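Local coordinates for coenzyme Q-binding protein COQ10 START domain-containing protein (Deinococcus radiodurans R1, PDB 3GGN) that is of unknown function but has a START-like domain of the COQ10 and polyketide cyclase family, which probably binds a lipid or another hydrophobic ligand, at residues B[130-133]-B[134-138]; B[139-142]-B[143-147]. One frame throughout, in Å; residues are numbered along the deposited sequence.

Contacts 1 and 2 follow one another along helix 130-146, with adjoining segments and centres about 13 Å apart. Contact 1 is partly buried: its leucines pack on strands 4-12 and 102-111, while Arg134 and Asp136 find their strongest polar partners outside the two segments. Contact 2, its centre about 16 Å from the chain centre against 11 Å for contact 1, is a surface contact, although Phe140 is buried. There a short and a long salt bridge and a CH-pi contact link the segments, though Arg139, Gln144 and Arg142 have stronger polar partners elsewhere, and the helix meets strand 4-12, helix 16-24 and the second subunit.

Contact 1. Residues B[130-133]-B[134-138]; sequences SQQL and RDDLM
Asp136 N donates to Gln132 O at 2.9 Å, one of four backbone hydrogen bonds that run from an N-H to the carbonyl four residues earlier. Leu137 N to Leu133 O is also 2.9 Å. At the start of the series, Arg134 N reaches Ser130 O at 3.0 Å. This is the i to i+4 pattern of the opening turns of helix 130-146, the C-terminal helix of a Bet v 1-like helix-grip fold, in which a long helix lies across a curved antiparallel sheet. Two of the charged groups, Arg134 and Asp136, have stronger partners outside the pair: Arg134 NE makes a salt bridge with Asp8 on strand 4-12, and the Asp136 carboxylate takes Arg139 NH2 on OD1 and the backbone N of Thr34 on OD2. A chi1 of -68°, with CG beside its own backbone N, brings the Asp136 carboxylate back beside the Gln132 carbonyl, CG 3.2 Å from Gln132 O. That is an approach of acceptors with no bond between them; Arg139 and Thr34 are what hold the group. The aliphatic part of Gln132 passes alongside, CG to Asp136 OD2 being 3.9 Å. At the preceding residue, Asp135 folds back in the same manner, its CG 3.2 Å from Gln131 O. Putting an alanine here in place of Asp135 would probably cost the first turns a negative charge that interacts favourably with the helix dipole. On the sheet-facing side Leu133 and Leu137 run alongside each other, both directed at the sheet. Leu133 packs on Val6, Asp8, Val106 and Leu108, and Leu137 on Asp8 and Val106, which seats the helix over strands 4-12 and 102-111. Between the two leucines the nearest side-chain approach is Leu133 CG to Leu137 CD1, at 4.1 Å.

Contact 2. Residues B[139-142]-B[143-147]; sequences RFKR and EQELG
Arg139 and Glu143 run side by side, guanidinium and carboxylate nearly coplanar at 23°. The salt bridge between Arg139 NH1 and Glu143 OE2 is long, 3.7 Å, and Arg139 has its stronger partner in Asp136. Phe140 presents a ring face to Gln144: CG of Gln144 sits 4.0 Å from the ring centroid and 29° off the normal, a CH-pi contact, while the amide, its plane 41° from the ring, bonds through OE1 to Gln18. Trp23 meets the Phe140 ring edge-to-face, so these last turns of the C-terminal helix of the helix-grip fold are packed against helix 16-24. Lys141 slants across Glu145. Its chain is extended as far as CE and then bends at the last torsion, bringing NZ over the carboxylate plane, 2.7 Å from Glu145 OE1, in a hydrogen-bonded salt bridge; OE2 instead accepts the backbone N of Gly13. Arg142 stretches straight out past Leu146, whose CD1 lies 3.6 Å from Arg142 CG and sits over one guanidinium face, toward its rim. Beyond this, Arg142 NH2 donates to the carbonyls of Leu36 and Pro30 of the second subunit.

Contact 1. Residues B[130-133]-B[134-138]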
loop_
_atom_site.group_PDB
_atom_site.type_symbol
_atom_site.label_atom_id
_atom_site.label_comp_id
_atom_site.label_asym_id
_atom_site.label_seq_id
_atom_site.Cartn_x
_atom_site.Cartn_y
_atom_site.Cartn_z
ATOM N N SER B 130 -6.122 -5.888 15.158
ATOM C CA SER B 130 -4.679 -6.020 15.315
ATOM C C SER B 130 -4.006 -6.713 14.131
ATOM O O SER B 130 -2.828 -6.490 13.867
ATOM C CB SER B 130 -4.346 -6.748 16.623
ATOM O OG SER B 130 -4.890 -8.053 16.649
ATOM N N GLN B 131 -4.743 -7.552 13.413
ATOM C CA GLN B 131 -4.152 -8.213 12.259
ATOM C C GLN B 131 -4.022 -7.204 11.111
ATOM O O GLN B 131 -3.047 -7.223 10.354
ATOM C CB GLN B 131 -5.008 -9.401 11.818
ATOM C CG GLN B 131 -4.412 -10.188 10.655
ATOM C CD GLN B 131 -3.053 -10.788 10.973
ATOM O OE1 GLN B 131 -2.018 -10.317 10.486
ATOM N NE2 GLN B 131 -3.047 -11.834 11.796
ATOM N N GLN B 132 -5.002 -6.316 10.988
ATOM C CA GLN B 132 -4.968 -5.316 9.926
ATOM C C GLN B 132 -3.818 -4.342 10.196
ATOM O O GLN B 132 -3.072 -3.984 9.284
ATOM C CB GLN B 132 -6.314 -4.584 9.844
ATOM C CG GLN B 132 -6.353 -3.428 8.849
ATOM C CD GLN B 132 -7.662 -3.345 8.064
ATOM O OE1 GLN B 132 -8.753 -3.399 8.630
ATOM N NE2 GLN B 132 -7.549 -3.205 6.751
ATOM N N LEU B 133 -3.664 -3.928 11.452
ATOM C CA LEU B 133 -2.578 -3.021 11.804
ATOM C C LEU B 133 -1.237 -3.697 11.500
ATOM O O LEU B 133 -0.359 -3.085 10.885
ATOM C CB LEU B 133 -2.649 -2.628 13.287
ATOM C CG LEU B 133 -1.598 -1.606 13.762
ATOM C CD1 LEU B 133 -1.778 -0.281 13.029
ATOM C CD2 LEU B 133 -1.729 -1.388 15.264
ATOM N N ARG B 134 -1.079 -4.956 11.915
ATOM C CA ARG B 134 0.164 -5.690 11.651
ATOM C C ARG B 134 0.500 -5.655 10.159
ATOM O O ARG B 134 1.617 -5.312 9.777
ATOM C CB ARG B 134 0.053 -7.155 12.102
ATOM C CG ARG B 134 1.238 -8.037 11.649
ATOM C CD ARG B 134 2.552 -7.512 12.192
ATOM N NE ARG B 134 2.584 -7.603 13.645
ATOM C CZ ARG B 134 2.696 -8.746 14.312
ATOM N NH1 ARG B 134 2.797 -9.892 13.651
ATOM N NH2 ARG B 134 2.683 -8.746 15.639
ATOM N N ASP B 135 -0.471 -6.005 9.321
ATOM C CA ASP B 135 -0.265 -6.000 7.878
ATOM C C ASP B 135 0.147 -4.610 7.380
ATOM O O ASP B 135 1.085 -4.484 6.591
ATOM C CB ASP B 135 -1.535 -6.448 7.138
ATOM C CG ASP B 135 -1.916 -7.895 7.435
ATOM O OD1 ASP B 135 -1.019 -8.692 7.785
ATOM O OD2 ASP B 135 -3.115 -8.238 7.303
ATOM N N ASP B 136 -0.560 -3.576 7.829
ATOM C CA ASP B 136 -0.249 -2.205 7.423
ATOM C C ASP B 136 1.196 -1.831 7.780
ATOM O O ASP B 136 1.919 -1.213 6.976
ATOM C CB ASP B 136 -1.201 -1.208 8.097
ATOM C CG ASP B 136 -2.636 -1.317 7.597
ATOM O OD1 ASP B 136 -2.874 -1.902 6.516
ATOM O OD2 ASP B 136 -3.534 -0.787 8.286
ATOM N N LEU B 137 1.616 -2.204 8.987
ATOM C CA LEU B 137 2.962 -1.907 9.446
ATOM C C LEU B 137 4.024 -2.669 8.662
ATOM O O LEU B 137 5.072 -2.120 8.341
ATOM C CB LEU B 137 3.089 -2.207 10.943
ATOM C CG LEU B 137 2.443 -1.129 11.829
ATOM C CD1 LEU B 137 2.447 -1.567 13.281
ATOM C CD2 LEU B 137 3.207 0.192 11.665
ATOM N N MET B 138 3.749 -3.929 8.347
ATOM C CA MET B 138 4.706 -4.729 7.588
ATOM C C MET B 138 4.867 -4.164 6.172
ATOM O O MET B 138 5.979 -4.104 5.638
ATOM C CB MET B 138 4.262 -6.195 7.543
ATOM C CG MET B 138 4.387 -6.905 8.882
ATOM S SD MET B 138 3.776 -8.608 8.858
ATOM C CE MET B 138 5.303 -9.511 8.606
#

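Contact 2. Residues B[139-142]-B[143-147]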
loop_
_atom_site.group_PDB
_atom_site.type_symbol
_atom_site.label_atom_id
_atom_site.label_comp_id
_atom_site.label_asym_id
_atom_site.label_seq_id
_atom_site.Cartn_x
_atom_site.Cartn_y
_atom_site.Cartn_z
ATOM N N ARG B 139 3.767 -3.738 5.562
ATOM C CA ARG B 139 3.865 -3.167 4.228
ATOM C C ARG B 139 4.665 -1.867 4.290
ATOM O O ARG B 139 5.497 -1.598 3.421
ATOM C CB ARG B 139 2.469 -2.934 3.634
ATOM C CG ARG B 139 1.780 -4.253 3.266
ATOM C CD ARG B 139 0.525 -4.090 2.408
ATOM N NE ARG B 139 -0.604 -3.556 3.161
ATOM C CZ ARG B 139 -0.882 -2.262 3.265
ATOM N NH1 ARG B 139 -0.114 -1.372 2.651
ATOM N NH2 ARG B 139 -1.915 -1.859 3.994
ATOM N N PHE B 140 4.417 -1.071 5.325
ATOM C CA PHE B 140 5.127 0.190 5.523
ATOM C C PHE B 140 6.626 -0.084 5.650
ATOM O O PHE B 140 7.455 0.670 5.133
ATOM C CB PHE B 140 4.602 0.884 6.789
ATOM C CG PHE B 140 5.349 2.139 7.155
ATOM C CD1 PHE B 140 5.440 3.201 6.258
ATOM C CD2 PHE B 140 5.933 2.273 8.417
ATOM C CE1 PHE B 140 6.104 4.386 6.617
ATOM C CE2 PHE B 140 6.591 3.445 8.781
ATOM C CZ PHE B 140 6.676 4.508 7.873
ATOM N N LYS B 141 6.972 -1.167 6.339
ATOM C CA LYS B 141 8.369 -1.550 6.514
ATOM C C LYS B 141 8.987 -1.915 5.161
ATOM O O LYS B 141 10.025 -1.391 4.776
ATOM C CB LYS B 141 8.467 -2.750 7.457
ATOM C CG LYS B 141 9.871 -3.318 7.604
ATOM C CD LYS B 141 9.854 -4.507 8.556
ATOM C CE LYS B 141 11.263 -4.957 8.907
ATOM N NZ LYS B 141 12.040 -5.300 7.698
ATOM N N ARG B 142 8.333 -2.823 4.444
ATOM C CA ARG B 142 8.814 -3.257 3.136
ATOM C C ARG B 142 8.954 -2.095 2.168
ATOM O O ARG B 142 9.963 -1.972 1.472
ATOM C CB ARG B 142 7.855 -4.294 2.545
ATOM C CG ARG B 142 8.132 -4.672 1.092
ATOM C CD ARG B 142 7.113 -5.700 0.610
ATOM N NE ARG B 142 7.271 -6.007 -0.810
ATOM C CZ ARG B 142 6.745 -5.286 -1.794
ATOM N NH1 ARG B 142 6.008 -4.213 -1.516
ATOM N NH2 ARG B 142 6.984 -5.619 -3.054
ATOM N N GLU B 143 7.936 -1.243 2.123
ATOM C CA GLU B 143 7.938 -0.098 1.224
ATOM C C GLU B 143 9.082 0.856 1.513
ATOM O O GLU B 143 9.767 1.313 0.595
ATOM C CB GLU B 143 6.598 0.633 1.311
ATOM C CG GLU B 143 5.465 -0.134 0.643
ATOM C CD GLU B 143 4.103 0.486 0.883
ATOM O OE1 GLU B 143 3.977 1.723 0.758
ATOM O OE2 GLU B 143 3.158 -0.271 1.190
ATOM N N GLN B 144 9.292 1.156 2.789
ATOM C CA GLN B 144 10.366 2.053 3.179
ATOM C C GLN B 144 11.741 1.445 2.927
ATOM O O GLN B 144 12.610 2.106 2.363
ATOM C CB GLN B 144 10.235 2.433 4.658
ATOM C CG GLN B 144 9.129 3.438 4.939
ATOM C CD GLN B 144 9.410 4.797 4.327
ATOM O OE1 GLN B 144 10.503 5.349 4.492
ATOM N NE2 GLN B 144 8.428 5.348 3.629
ATOM N N GLU B 145 11.936 0.192 3.335
ATOM C CA GLU B 145 13.223 -0.471 3.160
ATOM C C GLU B 145 13.599 -0.725 1.702
ATOM O O GLU B 145 14.776 -0.902 1.391
ATOM C CB GLU B 145 13.266 -1.782 3.955
ATOM C CG GLU B 145 12.924 -1.592 5.435
ATOM C CD GLU B 145 13.419 -2.710 6.327
ATOM O OE1 GLU B 145 13.455 -3.875 5.875
ATOM O OE2 GLU B 145 13.757 -2.419 7.496
ATOM N N LEU B 146 12.610 -0.741 0.811
ATOM C CA LEU B 146 12.881 -0.950 -0.610
ATOM C C LEU B 146 13.011 0.391 -1.320
ATOM O O LEU B 146 13.664 0.497 -2.358
ATOM C CB LEU B 146 11.768 -1.773 -1.259
ATOM C CG LEU B 146 11.718 -3.240 -0.813
ATOM C CD1 LEU B 146 10.525 -3.935 -1.437
ATOM C CD2 LEU B 146 13.015 -3.926 -1.213
ATOM N N GLY B 147 12.382 1.416 -0.753
ATOM C CA GLY B 147 12.455 2.739 -1.339
ATOM C C GLY B 147 11.392 3.070 -2.367
ATOM O O GLY B 147 11.452 4.129 -2.990
#